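Local coordinates for glutathione S-transferase family protein (Populus trichocarpa, PDB 5F06), which probably conjugates glutathione to electrophilic substrates, as a Phi-class glutathione transferase of detoxification, and binds glutathione, at residues Ala112-Val115 with Phe116-Val120; Tyr175-Thr179 with Pro180-Val184. All blocks are in the same frame, centred on the assembly; numbering follows the deposited sequence. Where two conformers were deposited one is given.

Contact 1 of 2, residues Ala112-Val115 with Phe116-Val120; sequences APIV and FQFMV
Phe116 N reaches back to Ala112 O at 2.9 Å, and the same i to i+4 bonding repeats through Gln117 to Pro113, Phe118 to Ile114 and Met119 to Val115. This is one continuous helix, kinked where Pro113 has no N-H to give the preceding turn; a wider pi-type turn follows at 116-120. Ile114 and Phe118 run side by side, pointing the same way. With CG1 beside the backbone N (chi1 -60°), Ile114 CG2 is left anti to that nitrogen and meets the edge of the Phe118 ring, in its plane, 3.8 Å from CE2. One residue further along, Val115 CG1 lies 3.9 Å from Met119 CG in the conformer given, a less certain contact because the methionine was modelled in two. Gln117 folds its amide away from this turn, OE1 accepting the backbone N-H of Asp129. The turn belongs to the C-terminal half of helix 90-120 in the all-helical domain. Ile133 and Asn136 of helix 130-153 pack against Phe118 and Ile114, respectively, while Tyr172 and Tyr175 of helix 170-176 cover Val115, whose side chain lies about 5 Å from that of glutathione-binding Thr11.

Contact 2 of 2, residues Tyr175-Thr179 with Pro180-Val184; sequences YLMKT and PAASV
Leu176 fits its forked end against two small bumps of the returning chain: CD1 lies 3.6 Å from Ala181 CB, and CD2 rests 4.1 Å from Val184 CG2, the Leu176 and Val184 side chains crossing at about a right angle. The fork gets there because CG stands anti to the backbone N, chi1 178°. An alanine here would take away both branches, and would probably leave Ala181 and Val184 facing a gap beside the turn. Met177, bent at chi2 and chi3, curls back and brings SD to 3.8 Å from Ala182 CB, so this methyl sits between the sulfur, the Met177 backbone and Thr179 O. A type I turn from Leu176 to Thr179 reverses the chain, and Leu176 O receives two donors, Thr179 N and Thr179 OG1, the latter at 2.8 Å on a lone pair. Thr179 OG1 also takes a weak bond from Ala181 N, and Thr179 O accepts Ala182 N at 3.0 Å from above its carbonyl plane. The turn and residues 180-182 link helix 170-176 to helix 183-186. From helix 90-120, Ile114 packs on Leu176 and Ala181, Phe118 on Thr179 and Pro180, and Val137, Leu140 and Leu144 of helix 130-153 receive Val184.

How the contacts relate
Contact 1 is a turn inside one long helix, whereas contact 2 is the connection between two short ones, and the two meet directly. Ile114 CG2 sits against both Leu176 CD1 (3.7 Å) and Ala181 CB (3.9 Å), while Phe118 CD2 lies 3.7 Å from Thr179 CG2. Both are partly buried and both pack on helix 130-153. Their chemistry differs: residues 112-120 are held by regular backbone bonds, residues 175-184 by irregular backbone bonds round a type I turn, supplemented by the Thr179 hydroxyl, with Pro180 and Lys178 exposed. Contact 1 is the nearer to glutathione, Val120 about 7 Å from it by side chain, against about 14 Å for Leu176.

Contact 1 of 2, residues Ala112-Val115 with Phe116-Val120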
loop_
_atom_site.group_PDB
_atom_site.type_symbol
_atom_site.label_atom_id
_atom_site.label_comp_id
_atom_site.label_asym_id
_atom_site.label_seq_id
_atom_site.Cartn_x
_atom_site.Cartn_y
_atom_site.Cartn_z
ATOM N N ALA A 112 10.499 -2.623 7.405
ATOM C CA ALA A 112 9.768 -2.612 8.671
ATOM C C ALA A 112 10.288 -3.677 9.653
ATOM O O ALA A 112 10.515 -3.371 10.824
ATOM C CB ALA A 112 8.270 -2.794 8.426
ATOM N N PRO A 113 10.488 -4.925 9.191
ATOM C CA PRO A 113 10.952 -5.947 10.138
ATOM C C PRO A 113 12.343 -5.656 10.703
ATOM O O PRO A 113 12.632 -6.023 11.843
ATOM C CB PRO A 113 10.973 -7.231 9.296
ATOM C CG PRO A 113 10.116 -6.951 8.122
ATOM C CD PRO A 113 10.269 -5.491 7.850
ATOM N N ILE A 114 13.197 -5.014 9.916
ATOM C CA ILE A 114 14.533 -4.664 10.385
ATOM C C ILE A 114 14.420 -3.727 11.582
ATOM O O ILE A 114 15.015 -3.965 12.634
ATOM C CB ILE A 114 15.368 -3.990 9.271
ATOM C CG1 ILE A 114 15.524 -4.942 8.083
ATOM C CG2 ILE A 114 16.726 -3.563 9.806
ATOM C CD1 ILE A 114 16.168 -4.309 6.851
ATOM N N VAL A 115 13.633 -2.670 11.418
ATOM C CA VAL A 115 13.490 -1.659 12.453
ATOM C C VAL A 115 12.752 -2.235 13.656
ATOM O O VAL A 115 13.060 -1.896 14.801
ATOM C CB VAL A 115 12.754 -0.414 11.912
ATOM C CG1 VAL A 115 12.391 0.554 13.031
ATOM C CG2 VAL A 115 13.619 0.286 10.872
ATOM N N PHE A 116 11.782 -3.107 13.392
ATOM C CA PHE A 116 11.030 -3.746 14.463
ATOM C C PHE A 116 11.971 -4.525 15.374
ATOM O O PHE A 116 11.916 -4.406 16.596
ATOM C CB PHE A 116 9.959 -4.684 13.906
ATOM C CG PHE A 116 9.167 -5.389 14.972
ATOM C CD1 PHE A 116 8.010 -4.824 15.480
ATOM C CD2 PHE A 116 9.586 -6.612 15.472
ATOM C CE1 PHE A 116 7.282 -5.469 16.466
ATOM C CE2 PHE A 116 8.865 -7.260 16.454
ATOM C CZ PHE A 116 7.711 -6.689 16.953
ATOM N N GLN A 117 12.834 -5.328 14.769
ATOM C CA GLN A 117 13.746 -6.169 15.533
ATOM C C GLN A 117 14.724 -5.336 16.368
ATOM O O GLN A 117 14.978 -5.648 17.535
ATOM C CB GLN A 117 14.508 -7.108 14.594
ATOM C CG GLN A 117 13.663 -8.259 14.049
ATOM C CD GLN A 117 13.053 -9.112 15.146
ATOM O OE1 GLN A 117 13.682 -9.365 16.174
ATOM N NE2 GLN A 117 11.814 -9.553 14.936
ATOM N N PHE A 118 15.259 -4.270 15.783
ATOM C CA PHE A 118 16.200 -3.414 16.491
ATOM C C PHE A 118 15.550 -2.532 17.567
ATOM O O PHE A 118 16.100 -2.376 18.656
ATOM C CB PHE A 118 16.947 -2.513 15.498
ATOM C CG PHE A 118 18.077 -3.198 14.775
ATOM C CD1 PHE A 118 19.193 -3.642 15.462
ATOM C CD2 PHE A 118 18.032 -3.372 13.401
ATOM C CE1 PHE A 118 20.238 -4.264 14.795
ATOM C CE2 PHE A 118 19.070 -3.992 12.730
ATOM C CZ PHE A 118 20.176 -4.434 13.427
ATOM N N MET A 119 14.388 -1.967 17.250
ATOM C CA MET A 119 13.795 -0.909 18.067
ATOM C C MET A 119 12.607 -1.367 18.911
ATOM O O MET A 119 12.412 -0.878 20.023
ATOM C CB MET A 119 13.350 0.252 17.170
ATOM C CG MET A 119 14.456 0.830 16.296
ATOM S SD MET A 119 15.890 1.368 17.251
ATOM C CE MET A 119 16.840 2.207 15.984
ATOM N N VAL A 120 11.807 -2.290 18.384
ATOM C CA VAL A 120 10.565 -2.689 19.048
ATOM C C VAL A 120 10.712 -3.984 19.854
ATOM O O VAL A 120 10.172 -4.087 20.953
ATOM C CB VAL A 120 9.416 -2.868 18.033
ATOM C CG1 VAL A 120 8.100 -3.115 18.762
ATOM C CG2 VAL A 120 9.290 -1.636 17.151
#

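Contact 2 of 2, residues Tyr175-Thr179 with Pro180-Val184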
loop_
_atom_site.group_PDB
_atom_site.type_symbol
_atom_site.label_atom_id
_atom_site.label_comp_id
_atom_site.label_asym_id
_atom_site.label_seq_id
_atom_site.Cartn_x
_atom_site.Cartn_y
_atom_site.Cartn_z
ATOM N N TYR A 175 15.398 5.500 11.017
ATOM C CA TYR A 175 15.772 4.598 12.096
ATOM C C TYR A 175 16.741 3.517 11.622
ATOM O O TYR A 175 17.636 3.118 12.370
ATOM C CB TYR A 175 14.527 3.964 12.713
ATOM C CG TYR A 175 13.819 4.835 13.738
ATOM C CD1 TYR A 175 14.524 5.734 14.535
ATOM C CD2 TYR A 175 12.448 4.746 13.923
ATOM C CE1 TYR A 175 13.885 6.521 15.471
ATOM C CE2 TYR A 175 11.799 5.533 14.864
ATOM C CZ TYR A 175 12.526 6.415 15.634
ATOM O OH TYR A 175 11.900 7.200 16.575
ATOM N N LEU A 176 16.572 3.046 10.388
ATOM C CA LEU A 176 17.503 2.080 9.810
ATOM C C LEU A 176 18.928 2.630 9.848
ATOM O O LEU A 176 19.880 1.908 10.155
ATOM C CB LEU A 176 17.109 1.739 8.371
ATOM C CG LEU A 176 18.022 0.766 7.614
ATOM C CD1 LEU A 176 17.497 -0.653 7.699
ATOM C CD2 LEU A 176 18.185 1.190 6.164
ATOM N N MET A 177 19.071 3.917 9.556
ATOM C CA MET A 177 20.395 4.522 9.454
ATOM C C MET A 177 21.083 4.635 10.812
ATOM O O MET A 177 22.271 4.948 10.885
ATOM C CB MET A 177 20.301 5.897 8.792
ATOM C CG MET A 177 19.858 5.840 7.331
ATOM S SD MET A 177 20.868 4.756 6.303
ATOM C CE MET A 177 22.371 5.719 6.198
ATOM N N LYS A 178 20.340 4.371 11.882
ATOM C CA LYS A 178 20.911 4.347 13.226
ATOM C C LYS A 178 21.489 2.973 13.565
ATOM O O LYS A 178 22.185 2.820 14.569
ATOM C CB LYS A 178 19.852 4.723 14.267
ATOM C CG LYS A 178 19.263 6.111 14.096
ATOM C CD LYS A 178 18.254 6.401 15.194
ATOM C CE LYS A 178 17.746 7.830 15.128
ATOM N NZ LYS A 178 18.808 8.821 15.471
ATOM N N THR A 179 21.189 1.983 12.727
ATOM C CA THR A 179 21.587 0.599 12.974
ATOM C C THR A 179 22.715 0.171 12.031
ATOM O O THR A 179 23.052 0.894 11.091
ATOM C CB THR A 179 20.393 -0.373 12.795
ATOM O OG1 THR A 179 20.164 -0.616 11.400
ATOM C CG2 THR A 179 19.122 0.182 13.436
ATOM N N PRO A 180 23.302 -1.012 12.274
ATOM C CA PRO A 180 24.320 -1.521 11.345
ATOM C C PRO A 180 23.775 -1.735 9.932
ATOM O O PRO A 180 24.545 -1.724 8.969
ATOM C CB PRO A 180 24.735 -2.854 11.974
ATOM C CG PRO A 180 24.421 -2.706 13.419
ATOM C CD PRO A 180 23.176 -1.869 13.468
ATOM N N ALA A 181 22.463 -1.924 9.821
ATOM C CA ALA A 181 21.822 -2.143 8.528
ATOM C C ALA A 181 21.869 -0.890 7.653
ATOM O O ALA A 181 21.495 -0.931 6.486
ATOM C CB ALA A 181 20.381 -2.599 8.720
ATOM N N ALA A 182 22.332 0.223 8.217
ATOM C CA ALA A 182 22.582 1.438 7.442
ATOM C C ALA A 182 23.469 1.163 6.224
ATOM O O ALA A 182 23.447 1.916 5.251
ATOM C CB ALA A 182 23.225 2.492 8.320
ATOM N N SER A 183 24.248 0.084 6.288
ATOM C CA SER A 183 25.187 -0.263 5.225
ATOM C C SER A 183 24.526 -0.460 3.857
ATOM O O SER A 183 25.152 -0.193 2.828
ATOM C CB SER A 183 25.959 -1.531 5.603
ATOM O OG SER A 183 25.084 -2.616 5.872
ATOM N N VAL A 184 23.276 -0.923 3.832
ATOM C CA VAL A 184 22.614 -1.166 2.550
ATOM C C VAL A 184 22.375 0.151 1.816
ATOM O O VAL A 184 22.381 0.190 0.589
ATOM C CB VAL A 184 21.269 -1.920 2.701
ATOM C CG1 VAL A 184 21.485 -3.263 3.357
ATOM C CG2 VAL A 184 20.246 -1.100 3.478
#